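Local coordinates for protein 4-carboxymuconolactone decarboxylase (Sinorhizobium meliloti, PDB 4G9Q) that probably has a peroxiredoxin-type activity, as a trimeric, all-helical member of the carboxymuconolactone decarboxylase family, at residues K261-F264 and E265-G269; P200-R203 and S204-T207; N72-D75 and R76-T80. One frame throughout, in Å; residues are numbered along the deposited sequence.

Contact 1 (K261-F264 and E265-G269)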
loop_
_atom_site.group_PDB
_atom_site.type_symbol
_atom_site.label_atom_id
_atom_site.label_comp_id
_atom_site.label_asym_id
_atom_site.label_seq_id
_atom_site.Cartn_x
_atom_site.Cartn_y
_atom_site.Cartn_z
ATOM N N LYS A 261 -2.104 -3.939 -23.345
ATOM C CA LYS A 261 -1.844 -4.598 -24.631
ATOM C C LYS A 261 -3.009 -5.494 -25.040
ATOM O O LYS A 261 -3.458 -5.454 -26.187
ATOM C CB LYS A 261 -0.550 -5.418 -24.571
ATOM C CG LYS A 261 -0.174 -6.076 -25.902
ATOM C CD LYS A 261 1.161 -6.786 -25.823
ATOM C CE LYS A 261 1.568 -7.304 -27.195
ATOM N NZ LYS A 261 2.841 -8.064 -27.126
ATOM N N ALA A 262 -3.491 -6.298 -24.091
ATOM C CA ALA A 262 -4.581 -7.231 -24.342
ATOM C C ALA A 262 -5.866 -6.489 -24.709
ATOM O O ALA A 262 -6.589 -6.899 -25.622
ATOM C CB ALA A 262 -4.799 -8.123 -23.132
ATOM N N VAL A 263 -6.133 -5.389 -24.007
ATOM C CA VAL A 263 -7.297 -4.549 -24.291
ATOM C C VAL A 263 -7.206 -3.960 -25.699
ATOM O O VAL A 263 -8.153 -4.061 -26.473
ATOM C CB VAL A 263 -7.478 -3.432 -23.235
ATOM C CG1 VAL A 263 -8.518 -2.410 -23.691
ATOM C CG2 VAL A 263 -7.893 -4.031 -21.893
ATOM N N PHE A 264 -6.064 -3.362 -26.033
ATOM C CA PHE A 264 -5.898 -2.748 -27.355
ATOM C C PHE A 264 -6.089 -3.778 -28.470
ATOM O O PHE A 264 -6.740 -3.502 -29.489
ATOM C CB PHE A 264 -4.524 -2.070 -27.495
ATOM C CG PHE A 264 -4.273 -0.944 -26.517
ATOM C CD1 PHE A 264 -5.321 -0.226 -25.944
ATOM C CD2 PHE A 264 -2.963 -0.579 -26.201
ATOM C CE1 PHE A 264 -5.066 0.818 -25.045
ATOM C CE2 PHE A 264 -2.697 0.471 -25.315
ATOM C CZ PHE A 264 -3.749 1.167 -24.735
ATOM N N GLU A 265 -5.530 -4.968 -28.268
ATOM C CA GLU A 265 -5.610 -6.027 -29.271
ATOM C C GLU A 265 -7.030 -6.562 -29.414
ATOM O O GLU A 265 -7.485 -6.836 -30.527
ATOM C CB GLU A 265 -4.630 -7.157 -28.955
ATOM C CG GLU A 265 -3.174 -6.747 -29.150
ATOM C CD GLU A 265 -2.196 -7.897 -29.018
ATOM O OE1 GLU A 265 -2.605 -9.011 -28.614
ATOM O OE2 GLU A 265 -1.004 -7.681 -29.319
ATOM N N LYS A 266 -7.727 -6.693 -28.288
ATOM C CA LYS A 266 -9.101 -7.193 -28.289
ATOM C C LYS A 266 -10.053 -6.247 -29.025
ATOM O O LYS A 266 -10.964 -6.715 -29.716
ATOM C CB LYS A 266 -9.587 -7.464 -26.862
ATOM C CG LYS A 266 -11.027 -7.956 -26.750
ATOM C CD LYS A 266 -11.110 -9.468 -26.712
ATOM C CE LYS A 266 -12.530 -9.921 -26.401
ATOM N NZ LYS A 266 -12.666 -11.397 -26.494
ATOM N N ARG A 267 -9.838 -4.933 -28.890
ATOM C CA ARG A 267 -10.685 -3.940 -29.570
ATOM C C ARG A 267 -10.501 -3.974 -31.086
ATOM O O ARG A 267 -11.345 -3.472 -31.822
ATOM C CB ARG A 267 -10.476 -2.500 -29.065
ATOM C CG ARG A 267 -9.856 -2.336 -27.689
ATOM C CD ARG A 267 -10.703 -1.539 -26.694
ATOM N NE ARG A 267 -11.328 -0.312 -27.200
ATOM C CZ ARG A 267 -12.471 0.179 -26.719
ATOM N NH1 ARG A 267 -13.098 -0.452 -25.736
ATOM N NH2 ARG A 267 -12.995 1.291 -27.218
ATOM N N ARG A 268 -9.399 -4.570 -31.536
ATOM C CA ARG A 268 -9.086 -4.676 -32.963
ATOM C C ARG A 268 -9.712 -5.910 -33.616
ATOM O O ARG A 268 -9.762 -6.014 -34.845
ATOM C CB ARG A 268 -7.573 -4.646 -33.177
ATOM C CG ARG A 268 -7.009 -3.248 -33.171
ATOM C CD ARG A 268 -5.564 -3.206 -32.714
ATOM N NE ARG A 268 -5.044 -1.839 -32.757
ATOM C CZ ARG A 268 -5.332 -0.894 -31.866
ATOM N NH1 ARG A 268 -6.144 -1.149 -30.843
ATOM N NH2 ARG A 268 -4.810 0.318 -32.002
ATOM N N GLY A 269 -10.193 -6.835 -32.787
ATOM C CA GLY A 269 -10.907 -8.015 -33.265
ATOM C C GLY A 269 -12.330 -7.666 -33.659
ATOM O O GLY A 269 -13.061 -8.504 -34.191
#

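Contact 2 (P200-R203 and S204-T207)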
loop_
_atom_site.group_PDB
_atom_site.type_symbol
_atom_site.label_atom_id
_atom_site.label_comp_id
_atom_site.label_asym_id
_atom_site.label_seq_id
_atom_site.Cartn_x
_atom_site.Cartn_y
_atom_site.Cartn_z
ATOM N N PRO A 200 -17.816 11.275 -17.890
ATOM C CA PRO A 200 -17.505 9.841 -17.877
ATOM C C PRO A 200 -16.051 9.536 -18.236
ATOM O O PRO A 200 -15.424 8.708 -17.573
ATOM C CB PRO A 200 -18.466 9.276 -18.922
ATOM C CG PRO A 200 -19.663 10.157 -18.778
ATOM C CD PRO A 200 -19.090 11.533 -18.594
ATOM N N ARG A 201 -15.521 10.214 -19.257
ATOM C CA ARG A 201 -14.117 10.051 -19.649
ATOM C C ARG A 201 -13.162 10.327 -18.488
ATOM O O ARG A 201 -12.209 9.574 -18.261
ATOM C CB ARG A 201 -13.786 10.981 -20.814
ATOM C CG ARG A 201 -12.334 10.918 -21.255
ATOM C CD ARG A 201 -11.866 12.306 -21.619
ATOM N NE ARG A 201 -10.496 12.338 -22.121
ATOM C CZ ARG A 201 -9.472 12.913 -21.494
ATOM N NH1 ARG A 201 -9.641 13.506 -20.318
ATOM N NH2 ARG A 201 -8.272 12.904 -22.059
ATOM N N ASP A 202 -13.422 11.417 -17.768
ATOM C CA ASP A 202 -12.578 11.838 -16.655
ATOM C C ASP A 202 -12.742 10.943 -15.429
ATOM O O ASP A 202 -11.774 10.695 -14.711
ATOM C CB ASP A 202 -12.860 13.296 -16.294
ATOM C CG ASP A 202 -12.503 14.252 -17.416
ATOM O OD1 ASP A 202 -11.464 14.037 -18.073
ATOM O OD2 ASP A 202 -13.255 15.222 -17.642
ATOM N N ARG A 203 -13.962 10.466 -15.190
ATOM C CA ARG A 203 -14.195 9.526 -14.089
ATOM C C ARG A 203 -13.460 8.210 -14.349
ATOM O O ARG A 203 -12.867 7.631 -13.439
ATOM C CB ARG A 203 -15.691 9.288 -13.867
ATOM C CG ARG A 203 -16.012 8.626 -12.530
ATOM C CD ARG A 203 -17.518 8.465 -12.315
ATOM N NE ARG A 203 -18.211 9.753 -12.217
ATOM C CZ ARG A 203 -18.316 10.475 -11.101
ATOM N NH1 ARG A 203 -17.766 10.058 -9.962
ATOM N NH2 ARG A 203 -18.968 11.629 -11.129
ATOM N N SER A 204 -13.483 7.756 -15.598
ATOM C CA SER A 204 -12.732 6.567 -15.992
ATOM C C SER A 204 -11.228 6.813 -15.886
ATOM O O SER A 204 -10.485 5.931 -15.448
ATOM C CB SER A 204 -13.113 6.139 -17.408
ATOM O OG SER A 204 -14.413 5.561 -17.420
ATOM N N LEU A 205 -10.791 8.009 -16.285
ATOM C CA LEU A 205 -9.383 8.400 -16.175
ATOM C C LEU A 205 -8.881 8.300 -14.729
ATOM O O LEU A 205 -7.846 7.687 -14.469
ATOM C CB LEU A 205 -9.164 9.815 -16.729
ATOM C CG LEU A 205 -7.744 10.388 -16.652
ATOM C CD1 LEU A 205 -6.768 9.516 -17.439
ATOM C CD2 LEU A 205 -7.708 11.823 -17.155
ATOM N N VAL A 206 -9.614 8.897 -13.793
ATOM C CA VAL A 206 -9.203 8.843 -12.386
ATOM C C VAL A 206 -9.242 7.409 -11.837
ATOM O O VAL A 206 -8.389 7.031 -11.033
ATOM C CB VAL A 206 -9.981 9.838 -11.468
ATOM C CG1 VAL A 206 -9.646 11.291 -11.832
ATOM C CG2 VAL A 206 -11.472 9.614 -11.513
ATOM N N THR A 207 -10.218 6.619 -12.290
ATOM C CA THR A 207 -10.328 5.220 -11.875
ATOM C C THR A 207 -9.124 4.405 -12.353
ATOM O O THR A 207 -8.491 3.719 -11.547
ATOM C CB THR A 207 -11.646 4.566 -12.348
ATOM O OG1 THR A 207 -12.749 5.376 -11.927
ATOM C CG2 THR A 207 -11.799 3.160 -11.763
#

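Contact 3 (N72-D75 and R76-T80)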
loop_
_atom_site.group_PDB
_atom_site.type_symbol
_atom_site.label_atom_id
_atom_site.label_comp_id
_atom_site.label_asym_id
_atom_site.label_seq_id
_atom_site.Cartn_x
_atom_site.Cartn_y
_atom_site.Cartn_z
ATOM N N ASN A 72 -2.274 16.199 -21.947
ATOM C CA ASN A 72 -2.120 17.597 -21.545
ATOM C C ASN A 72 -1.961 17.769 -20.037
ATOM O O ASN A 72 -2.136 16.807 -19.281
ATOM C CB ASN A 72 -3.222 18.499 -22.145
ATOM C CG ASN A 72 -4.610 18.253 -21.551
ATOM O OD1 ASN A 72 -4.761 17.748 -20.441
ATOM N ND2 ASN A 72 -5.640 18.633 -22.305
ATOM N N ARG A 73 -1.612 18.979 -19.603
ATOM C CA ARG A 73 -1.309 19.218 -18.188
ATOM C C ARG A 73 -2.529 19.031 -17.289
ATOM O O ARG A 73 -2.401 18.568 -16.158
ATOM C CB ARG A 73 -0.724 20.614 -17.978
ATOM C CG ARG A 73 0.732 20.764 -18.384
ATOM C CD ARG A 73 1.234 22.189 -18.117
ATOM N NE ARG A 73 0.536 23.184 -18.937
ATOM C CZ ARG A 73 -0.235 24.166 -18.466
ATOM N NH1 ARG A 73 -0.416 24.324 -17.162
ATOM N NH2 ARG A 73 -0.821 25.007 -19.309
ATOM N N ARG A 74 -3.701 19.405 -17.799
ATOM C CA ARG A 74 -4.959 19.226 -17.076
ATOM C C ARG A 74 -5.190 17.747 -16.753
ATOM O O ARG A 74 -5.467 17.393 -15.601
ATOM C CB ARG A 74 -6.124 19.814 -17.882
ATOM C CG ARG A 74 -7.504 19.736 -17.208
ATOM C CD ARG A 74 -8.200 18.425 -17.523
ATOM N NE ARG A 74 -9.626 18.441 -17.190
ATOM C CZ ARG A 74 -10.470 17.463 -17.503
ATOM N NH1 ARG A 74 -10.037 16.387 -18.151
ATOM N NH2 ARG A 74 -11.750 17.560 -17.171
ATOM N N ASP A 75 -5.065 16.891 -17.767
ATOM C CA ASP A 75 -5.272 15.456 -17.578
ATOM C C ASP A 75 -4.189 14.858 -16.690
ATOM O O ASP A 75 -4.480 14.003 -15.859
ATOM C CB ASP A 75 -5.312 14.714 -18.914
ATOM C CG ASP A 75 -6.593 14.959 -19.690
ATOM O OD1 ASP A 75 -7.633 15.266 -19.074
ATOM O OD2 ASP A 75 -6.561 14.839 -20.933
ATOM N N ARG A 76 -2.948 15.307 -16.869
ATOM C CA ARG A 76 -1.851 14.852 -16.003
ATOM C C ARG A 76 -2.101 15.210 -14.537
ATOM O O ARG A 76 -1.786 14.428 -13.637
ATOM C CB ARG A 76 -0.499 15.395 -16.475
ATOM C CG ARG A 76 0.027 14.679 -17.697
ATOM C CD ARG A 76 1.374 15.222 -18.164
ATOM N NE ARG A 76 1.621 14.734 -19.518
ATOM C CZ ARG A 76 2.189 13.567 -19.807
ATOM N NH1 ARG A 76 2.615 12.761 -18.835
ATOM N NH2 ARG A 76 2.342 13.209 -21.073
ATOM N N SER A 77 -2.680 16.384 -14.300
ATOM C CA SER A 77 -3.038 16.783 -12.939
ATOM C C SER A 77 -4.085 15.846 -12.323
ATOM O O SER A 77 -3.950 15.449 -11.166
ATOM C CB SER A 77 -3.510 18.238 -12.898
ATOM O OG SER A 77 -2.416 19.135 -13.008
ATOM N N LEU A 78 -5.110 15.481 -13.096
ATOM C CA LEU A 78 -6.115 14.524 -12.627
ATOM C C LEU A 78 -5.501 13.162 -12.306
ATOM O O LEU A 78 -5.812 12.561 -11.277
ATOM C CB LEU A 78 -7.245 14.361 -13.647
ATOM C CG LEU A 78 -8.322 15.449 -13.649
ATOM C CD1 LEU A 78 -9.205 15.273 -14.876
ATOM C CD2 LEU A 78 -9.153 15.420 -12.365
ATOM N N VAL A 79 -4.627 12.689 -13.192
ATOM C CA VAL A 79 -3.923 11.416 -13.002
ATOM C C VAL A 79 -3.055 11.446 -11.740
ATOM O O VAL A 79 -3.025 10.480 -10.966
ATOM C CB VAL A 79 -3.064 11.076 -14.240
ATOM C CG1 VAL A 79 -2.110 9.918 -13.963
ATOM C CG2 VAL A 79 -3.968 10.744 -15.431
ATOM N N THR A 80 -2.362 12.563 -11.541
ATOM C CA THR A 80 -1.458 12.720 -10.402
ATOM C C THR A 80 -2.236 12.773 -9.085
ATOM O O THR A 80 -1.874 12.092 -8.119
ATOM C CB THR A 80 -0.572 13.965 -10.557
ATOM O OG1 THR A 80 0.098 13.903 -11.823
ATOM C CG2 THR A 80 0.480 14.030 -9.438
#

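Contact 1 (K261-F264 and E265-G269)
With CG of Lys261 trans to its own backbone N (chi1 -177°) and CG of Glu265 trans to its carbonyl carbon (chi1 -70°), two extended chains one helical turn apart run out over the same side and cross at a slant. The carboxylate oxygen Glu265 OE2 rests against the lysine methylenes, 3.4 Å from Lys261 CE, while Lys261 NZ stays 4.4 Å from Glu265 OE2, too far for a salt bridge, so any electrostatic pull is probably modest. The ammonium is engaged elsewhere, donating to the carbonyl O of Gln172 of the second subunit. Beneath the pair, Glu265 N bonds to Lys261 O at 3.0 Å, and Lys266 N to Ala262 O at 2.9 Å.

This is the C-terminal end of helix 250-267, its last two turns or so, where the final carbonyls run short of backbone donors. Arg268 supplies one from its side chain: NH1 gives a hydrogen bond of 2.8 Å to Phe264 O, bent to 142° at the hydrogen and arriving from above the carbonyl plane. The same NH1 also forms a salt bridge with Glu234. On another side of the helix, the side chains of Val263 and Arg267 lie alongside each other, Val263 CG1 3.8 Å from Arg267 CD, against Asn225 and Leu228 of helix 220-229, and Arg267 NH1 ends in a salt bridge with Asp229. Phe264 packs on Val176 of the second subunit.

Contact 2 (P200-R203 and S204-T207)
This is a local contact within the first two turns of helix 200-213, buried near the centre of the subunit. Pro200 starts the helix, and its carbonyl O takes the N-H of Ser204 at 2.9 Å; Leu205 N to Arg201 O and Val206 N to Asp202 O follow as ordinary helical bonds. Arg203 O carries two donors: Thr207 N at 3.1 Å and Thr207 OG1 at 2.7 Å, which reach it from opposite faces of the carbonyl plane. The hydroxyl can turn back this way because OG1 sits trans to the carbonyl carbon of Thr207 (chi1 -53°), and the same OG1 is hydrogen-bonded to His116 NE2.

On another side, Arg201 and Leu205 lie alongside each other and point the same way, Arg201 NH1 coming to 4.1 Å from Leu205 CD2. That NH1 also donates to Asp202 OD1 at 2.9 Å, with the oxygen lying in the guanidinium plane, so the salt bridge between sequence neighbours limits the rotation of the arginine head. Neither charge ends there: Arg201 NH2 pairs with Asp75 and Asp202 OD1 with Arg74, while Arg203 reaches Glu112 and the carbonyl O of Arg195. Val206 CG2 is pressed to 3.1 Å from Arg203 O. Buried between helices 73-86, 107-120 and 220-229, this is a core helix of an all-alpha fold, in the second carboxymuconolactone decarboxylase family region.

Contact 3 (N72-D75 and R76-T80)
Leu78 CD1 lies over one face of the Arg74 guanidinium, 3.6 Å from CZ of Arg74 and off-centre toward the rim of the group. The bend at chi2 of Arg74 (-88°) swings the flat head round to meet the methyl, and its edge is used as well: Arg74 NH1 donates to Asp75 OD1 at 2.8 Å, in the guanidinium plane. A methyl on a face and a carboxylate at the edge restrict how the head can turn; outside the segments, Glu109 pairs with NH2 and Asp202 with NH1.

These residues form the opening turns of helix 73-86, with Asn72 as its N-cap. Asn72 OD1 accepts from Asp75 N at 2.8 Å, a nearly straight bond (167°), while Asn72 O takes Arg76 N at 3.0 Å. Deeper in, Thr80 OG1 and Thr80 N both donate to Arg76 O from opposite faces of its plane, the hydroxyl at 2.7 Å. Arg76 stretches back beside the cap, its CG 3.4 Å from Asn72 O, and its head is fixed by the carbonyls of Leu71 and Arg68, by Glu239 and by His243 ND1. His243 NE2 hydrogen-bonds to Thr80 OG1, linking both residues to helix 234-248.

In the fold
Along the chain contact 3 comes first, then contact 2, then contact 1 at the C-terminus. Contacts 3 and 2 open helices 73-86 and 200-213, one from each of the two family regions, and their centres are 12 Å apart near the centre of the subunit. They touch directly: Arg74 NH1 pairs with Asp202 OD1 and Arg201 NH2 with Asp75 OD2, each at 2.8 Å, joining the two regions through reciprocal salt bridges beside the packing of Leu205 on Val79. Contact 1 touches neither; its centre lies about 20 Å from that of contact 2 and 25 Å from that of contact 3, at the periphery, where helix 250-267 meets the second subunit of the trimer.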